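Local atomic coordinates of secreted protein (Streptomyces lividans TK24, PDB entry 5LXZ), a protein that probably acts as a copper-radical oxidase of the galactose oxidase type (family AA5), binding copper through tyrosine and histidine side chains. Residues 424-436 / 476-488. The protein carries 1 engineered substitution. Sequence-based numbering, arbitrary orientation.
Sequences SQDYRGRGDSNIL and GSDSLYADKANTK. With EDO (1,2-ethanediol), chain L; EDO (1,2-ethanediol), chain J.
R428 and D478 carry a polar loop-to-loop contact on the Kelch beta-propeller, between the loop joining strands 418-421 and 438-442 and the loop after strand 472-476, near a copper site. The R428 guanidinium grips the D478 backbone side-on: NE and NH2 of R428 both donate to D478 O, each at 3.0 Å, and that oxygen stays in the guanidinium plane. R428 NH2 also forms a salt bridge to D478 OD1 (3.2 Å), the carboxylate plane turned 70° away, while D216 pairs with NH1 and L480 CD1 covers one guanidinium face. The bend at chi3 (62°) swings this head group round to D478. D478 OD2 in turn bonds to H461, a copper ligand, so R428 probably steadies a second-shell carboxylate. With an alanine here, the D478 carboxylate and backbone O would probably lose this guanidinium, D216 its salt bridge to it, and L480 CD1 the face it packs on. The R428 backbone takes part too, its O accepting from L480 N at 3.1 Å. Farther out, water-bridged D432 packs against the turn D483-N486. The ring of Y481 is sandwiched between N486 CB and L480 CG, with R430 CB at its edge. K484 NZ hydrogen-bonds to G431 O, and N486 OD1 accepts the G431 N-H on a lone pair, 2.9 Å from G431 N and nearly straight (169°).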
loop_
_atom_site.group_PDB
_atom_site.type_symbol
_atom_site.label_atom_id
_atom_site.label_comp_id
_atom_site.label_asym_id
_atom_site.label_seq_id
_atom_site.Cartn_x
_atom_site.Cartn_y
_atom_site.Cartn_z
ATOM N N SER A 424 6.165 1.768 -13.753
ATOM C CA SER A 424 5.875 2.104 -15.148
ATOM C C SER A 424 5.864 3.591 -15.319
ATOM O O SER A 424 5.631 4.350 -14.389
ATOM C CB SER A 424 4.569 1.508 -15.614
ATOM O OG SER A 424 3.474 1.983 -14.842
ATOM N N GLN A 425 6.105 4.030 -16.551
ATOM C CA GLN A 425 6.186 5.449 -16.782
ATOM C C GLN A 425 4.811 6.126 -16.812
ATOM O O GLN A 425 4.724 7.347 -16.615
ATOM C CB GLN A 425 6.928 5.710 -18.090
ATOM C CG GLN A 425 7.367 7.143 -18.309
ATOM C CD GLN A 425 8.465 7.310 -19.397
ATOM O OE1 GLN A 425 8.998 6.364 -19.919
ATOM N NE2 GLN A 425 8.807 8.542 -19.672
ATOM N N ASP A 426 3.760 5.344 -17.073
ATOM C CA ASP A 426 2.412 5.860 -17.135
ATOM C C ASP A 426 1.441 4.987 -16.373
ATOM O O ASP A 426 1.767 3.871 -15.937
ATOM C CB ASP A 426 2.032 5.986 -18.624
ATOM C CG ASP A 426 0.965 7.032 -18.898
ATOM O OD1 ASP A 426 0.346 7.650 -17.978
ATOM O OD2 ASP A 426 0.627 7.170 -20.111
ATOM N N TYR A 427 0.229 5.493 -16.239
ATOM C CA TYR A 427 -0.879 4.849 -15.534
ATOM C C TYR A 427 -1.099 3.420 -15.967
ATOM O O TYR A 427 -1.283 3.162 -17.139
ATOM C CB TYR A 427 -2.142 5.693 -15.728
ATOM C CG TYR A 427 -3.370 5.128 -15.088
ATOM C CD1 TYR A 427 -3.639 5.324 -13.728
ATOM C CD2 TYR A 427 -4.292 4.408 -15.839
ATOM C CE1 TYR A 427 -4.786 4.822 -13.143
ATOM C CE2 TYR A 427 -5.436 3.877 -15.278
ATOM C CZ TYR A 427 -5.666 4.051 -13.912
ATOM O OH TYR A 427 -6.789 3.552 -13.355
ATOM N N ARG A 428 -1.042 2.479 -15.026
ATOM C CA ARG A 428 -1.290 1.075 -15.297
ATOM C C ARG A 428 -0.509 0.534 -16.489
ATOM O O ARG A 428 -1.022 -0.308 -17.264
ATOM C CB ARG A 428 -2.770 0.780 -15.399
ATOM C CG ARG A 428 -3.515 1.010 -14.088
ATOM C CD ARG A 428 -4.913 0.479 -14.146
ATOM N NE ARG A 428 -4.934 -0.959 -14.353
ATOM C CZ ARG A 428 -6.033 -1.683 -14.416
ATOM N NH1 ARG A 428 -7.242 -1.128 -14.336
ATOM N NH2 ARG A 428 -5.931 -2.979 -14.596
ATOM N N GLY A 429 0.728 0.989 -16.627
ATOM C CA GLY A 429 1.565 0.495 -17.707
ATOM C C GLY A 429 1.106 0.854 -19.111
ATOM O O GLY A 429 1.572 0.218 -20.045
ATOM N N ARG A 430 0.204 1.804 -19.265
ATOM C CA ARG A 430 -0.344 2.026 -20.611
ATOM C C ARG A 430 0.780 2.559 -21.515
ATOM O O ARG A 430 1.759 3.181 -21.074
ATOM C CB ARG A 430 -1.545 2.951 -20.576
ATOM C CG ARG A 430 -1.177 4.390 -20.326
ATOM C CD ARG A 430 -2.395 5.279 -20.176
ATOM N NE ARG A 430 -1.986 6.555 -19.636
ATOM C CZ ARG A 430 -2.752 7.373 -18.925
ATOM N NH1 ARG A 430 -4.002 7.083 -18.692
ATOM N NH2 ARG A 430 -2.230 8.478 -18.435
ATOM N N GLY A 431 0.581 2.315 -22.804
ATOM C CA GLY A 431 1.620 2.493 -23.814
ATOM C C GLY A 431 2.814 1.565 -23.618
ATOM O O GLY A 431 3.945 1.918 -23.962
ATOM N N ASP A 432 2.550 0.385 -23.069
ATOM C CA ASP A 432 3.593 -0.597 -22.719
ATOM C C ASP A 432 4.760 0.080 -22.027
ATOM O O ASP A 432 5.943 -0.038 -22.411
ATOM C CB ASP A 432 4.034 -1.414 -23.959
ATOM C CG ASP A 432 3.088 -2.556 -24.268
ATOM O OD1 ASP A 432 2.006 -2.678 -23.636
ATOM O OD2 ASP A 432 3.426 -3.360 -25.178
ATOM N N SER A 433 4.435 0.785 -20.930
ATOM C CA SER A 433 5.389 1.639 -20.256
ATOM C C SER A 433 6.060 1.059 -19.003
ATOM O O SER A 433 6.682 1.802 -18.263
ATOM C CB SER A 433 4.754 2.987 -19.934
ATOM O OG SER A 433 3.660 2.822 -19.043
ATOM N N ASN A 434 5.973 -0.251 -18.812
ATOM C CA ASN A 434 6.750 -0.879 -17.728
ATOM C C ASN A 434 8.227 -0.563 -17.876
ATOM O O ASN A 434 8.768 -0.536 -18.981
ATOM C CB ASN A 434 6.574 -2.383 -17.717
ATOM C CG ASN A 434 5.252 -2.820 -17.180
ATOM O OD1 ASN A 434 4.633 -2.112 -16.390
ATOM N ND2 ASN A 434 4.828 -4.012 -17.561
ATOM N N ILE A 435 8.856 -0.252 -16.759
ATOM C CA ILE A 435 10.267 0.103 -16.683
ATOM C C ILE A 435 10.993 -1.115 -16.137
ATOM O O ILE A 435 10.900 -1.407 -14.939
ATOM C CB ILE A 435 10.489 1.325 -15.804
ATOM C CG1 ILE A 435 9.734 2.523 -16.368
ATOM C CG2 ILE A 435 11.972 1.636 -15.683
ATOM C CD1 ILE A 435 9.582 3.666 -15.360
ATOM N N LEU A 436 11.757 -1.792 -16.975
ATOM C CA LEU A 436 12.462 -2.996 -16.512
ATOM C C LEU A 436 13.875 -2.580 -16.068
ATOM O O LEU A 436 14.901 -2.877 -16.700
ATOM C CB LEU A 436 12.411 -4.156 -17.533
ATOM C CG LEU A 436 11.097 -4.964 -17.525
ATOM C CD1 LEU A 436 9.893 -4.139 -17.952
ATOM C CD2 LEU A 436 11.155 -6.200 -18.412
ATOM N N GLY A 476 2.812 -9.769 -8.948
ATOM C CA GLY A 476 1.759 -8.934 -9.435
ATOM C C GLY A 476 2.019 -8.271 -10.751
ATOM O O GLY A 476 2.947 -8.661 -11.466
ATOM N N SER A 477 1.140 -7.314 -11.057
ATOM C CA SER A 477 1.143 -6.340 -12.157
ATOM C C SER A 477 -0.091 -6.454 -12.994
ATOM O O SER A 477 -0.363 -7.508 -13.599
ATOM C CB SER A 477 2.355 -6.414 -13.077
ATOM O OG SER A 477 2.368 -5.202 -13.816
ATOM N N ASP A 478 -0.825 -5.358 -13.075
ATOM C CA ASP A 478 -2.159 -5.343 -13.627
ATOM C C ASP A 478 -2.296 -4.258 -14.657
ATOM O O ASP A 478 -2.971 -3.251 -14.459
ATOM C CB ASP A 478 -3.114 -5.149 -12.434
ATOM C CG ASP A 478 -4.544 -5.552 -12.694
ATOM O OD1 ASP A 478 -4.915 -5.938 -13.838
ATOM O OD2 ASP A 478 -5.326 -5.557 -11.711
ATOM N N SER A 479 -1.664 -4.476 -15.804
ATOM C CA SER A 479 -1.745 -3.510 -16.882
ATOM C C SER A 479 -3.157 -3.330 -17.390
ATOM O O SER A 479 -3.919 -4.311 -17.479
ATOM C CB SER A 479 -0.911 -3.971 -18.058
ATOM O OG SER A 479 0.470 -4.040 -17.770
ATOM N N LEU A 480 -3.483 -2.097 -17.751
ATOM C CA LEU A 480 -4.831 -1.818 -18.273
ATOM C C LEU A 480 -5.007 -2.391 -19.667
ATOM O O LEU A 480 -6.082 -2.882 -19.986
ATOM C CB LEU A 480 -5.126 -0.328 -18.259
ATOM C CG LEU A 480 -6.524 0.117 -18.729
ATOM C CD1 LEU A 480 -7.619 -0.547 -17.943
ATOM C CD2 LEU A 480 -6.572 1.613 -18.632
ATOM N N TYR A 481 -3.931 -2.351 -20.433
ATOM C CA TYR A 481 -3.981 -2.814 -21.816
ATOM C C TYR A 481 -2.898 -3.857 -22.047
ATOM O O TYR A 481 -1.867 -3.871 -21.381
ATOM C CB TYR A 481 -3.758 -1.654 -22.740
ATOM C CG TYR A 481 -4.708 -0.521 -22.567
ATOM C CD1 TYR A 481 -6.030 -0.629 -22.991
ATOM C CD2 TYR A 481 -4.308 0.654 -21.944
ATOM C CE1 TYR A 481 -6.929 0.421 -22.839
ATOM C CE2 TYR A 481 -5.193 1.717 -21.772
ATOM C CZ TYR A 481 -6.503 1.592 -22.228
ATOM O OH TYR A 481 -7.403 2.626 -22.082
ATOM N N ALA A 482 -3.126 -4.720 -23.044
ATOM C CA ALA A 482 -2.172 -5.768 -23.417
ATOM C C ALA A 482 -1.118 -5.308 -24.422
ATOM O O ALA A 482 -0.075 -5.945 -24.563
ATOM C CB ALA A 482 -2.920 -6.971 -23.953
ATOM N N ASP A 483 -1.368 -4.180 -25.088
ATOM C CA ASP A 483 -0.530 -3.743 -26.167
ATOM C C ASP A 483 -0.164 -2.293 -26.034
ATOM O O ASP A 483 -0.868 -1.518 -25.378
ATOM C CB ASP A 483 -1.252 -3.962 -27.507
ATOM C CG ASP A 483 -2.573 -3.215 -27.606
ATOM O OD1 ASP A 483 -3.311 -3.050 -26.605
ATOM O OD2 ASP A 483 -2.940 -2.795 -28.722
ATOM N N LYS A 484 0.908 -1.923 -26.715
ATOM C CA LYS A 484 1.399 -0.559 -26.714
ATOM C C LYS A 484 0.390 0.445 -27.231
ATOM O O LYS A 484 0.309 1.558 -26.735
ATOM C CB LYS A 484 2.685 -0.454 -27.510
ATOM C CG LYS A 484 3.324 0.911 -27.463
ATOM C CD LYS A 484 4.724 0.866 -28.037
ATOM C CE LYS A 484 5.399 2.227 -27.987
ATOM N NZ LYS A 484 5.611 2.710 -26.593
ATOM N N ALA A 485 -0.388 0.037 -28.231
ATOM C CA ALA A 485 -1.423 0.876 -28.799
ATOM C C ALA A 485 -2.644 1.092 -27.914
ATOM O O ALA A 485 -3.483 1.930 -28.225
ATOM C CB ALA A 485 -1.859 0.312 -30.162
ATOM N N ASN A 486 -2.756 0.333 -26.819
ATOM C CA ASN A 486 -3.872 0.499 -25.857
ATOM C C ASN A 486 -5.242 0.176 -26.482
ATOM O O ASN A 486 -6.234 0.869 -26.235
ATOM C CB ASN A 486 -3.867 1.897 -25.222
ATOM C CG ASN A 486 -2.544 2.242 -24.568
ATOM O OD1 ASN A 486 -1.862 1.382 -23.984
ATOM N ND2 ASN A 486 -2.156 3.493 -24.672
ATOM N N THR A 487 -5.279 -0.911 -27.248
ATOM C CA THR A 487 -6.513 -1.356 -27.924
ATOM C C THR A 487 -7.138 -2.626 -27.372
ATOM O O THR A 487 -8.310 -2.905 -27.662
ATOM C CB THR A 487 -6.292 -1.580 -29.438
ATOM O OG1 THR A 487 -5.500 -2.756 -29.651
ATOM C CG2 THR A 487 -5.644 -0.376 -30.094
ATOM N N LYS A 488 -6.387 -3.383 -26.567
ATOM C CA LYS A 488 -6.820 -4.686 -26.089
ATOM C C LYS A 488 -6.623 -4.722 -24.580
ATOM O O LYS A 488 -5.663 -4.128 -24.102
ATOM C CB LYS A 488 -5.956 -5.776 -26.708
ATOM C CG LYS A 488 -6.179 -5.951 -28.208
ATOM C CD LYS A 488 -4.984 -6.581 -28.916
ATOM C CE LYS A 488 -5.296 -6.786 -30.397
ATOM N NZ LYS A 488 -4.061 -6.823 -31.218
HETATM C C1 EDO L . -8.830 -4.058 -15.748
HETATM O O1 EDO L . -9.311 -3.488 -14.536
HETATM C C2 EDO L . -7.975 -5.300 -15.596
HETATM O O2 EDO L . -7.251 -5.524 -16.841
HETATM C C1 EDO J . -7.287 5.303 -18.765
HETATM O O1 EDO J . -6.988 6.687 -18.493
HETATM C C2 EDO J . -7.195 5.167 -20.285
HETATM O O2 EDO J . -5.841 5.233 -20.634
HETATM O O HOH W 1 -1.561 -0.938 -19.975
HETATM O O HOH W 2 1.878 -2.608 -19.691
HETATM O O HOH W 3 -0.100 -0.819 -22.716
HETATM O O HOH W 4 0.724 -3.872 -21.742
HETATM O O HOH W 5 2.488 -5.689 -25.499
HETATM O O HOH W 6 2.504 -5.668 -16.517
#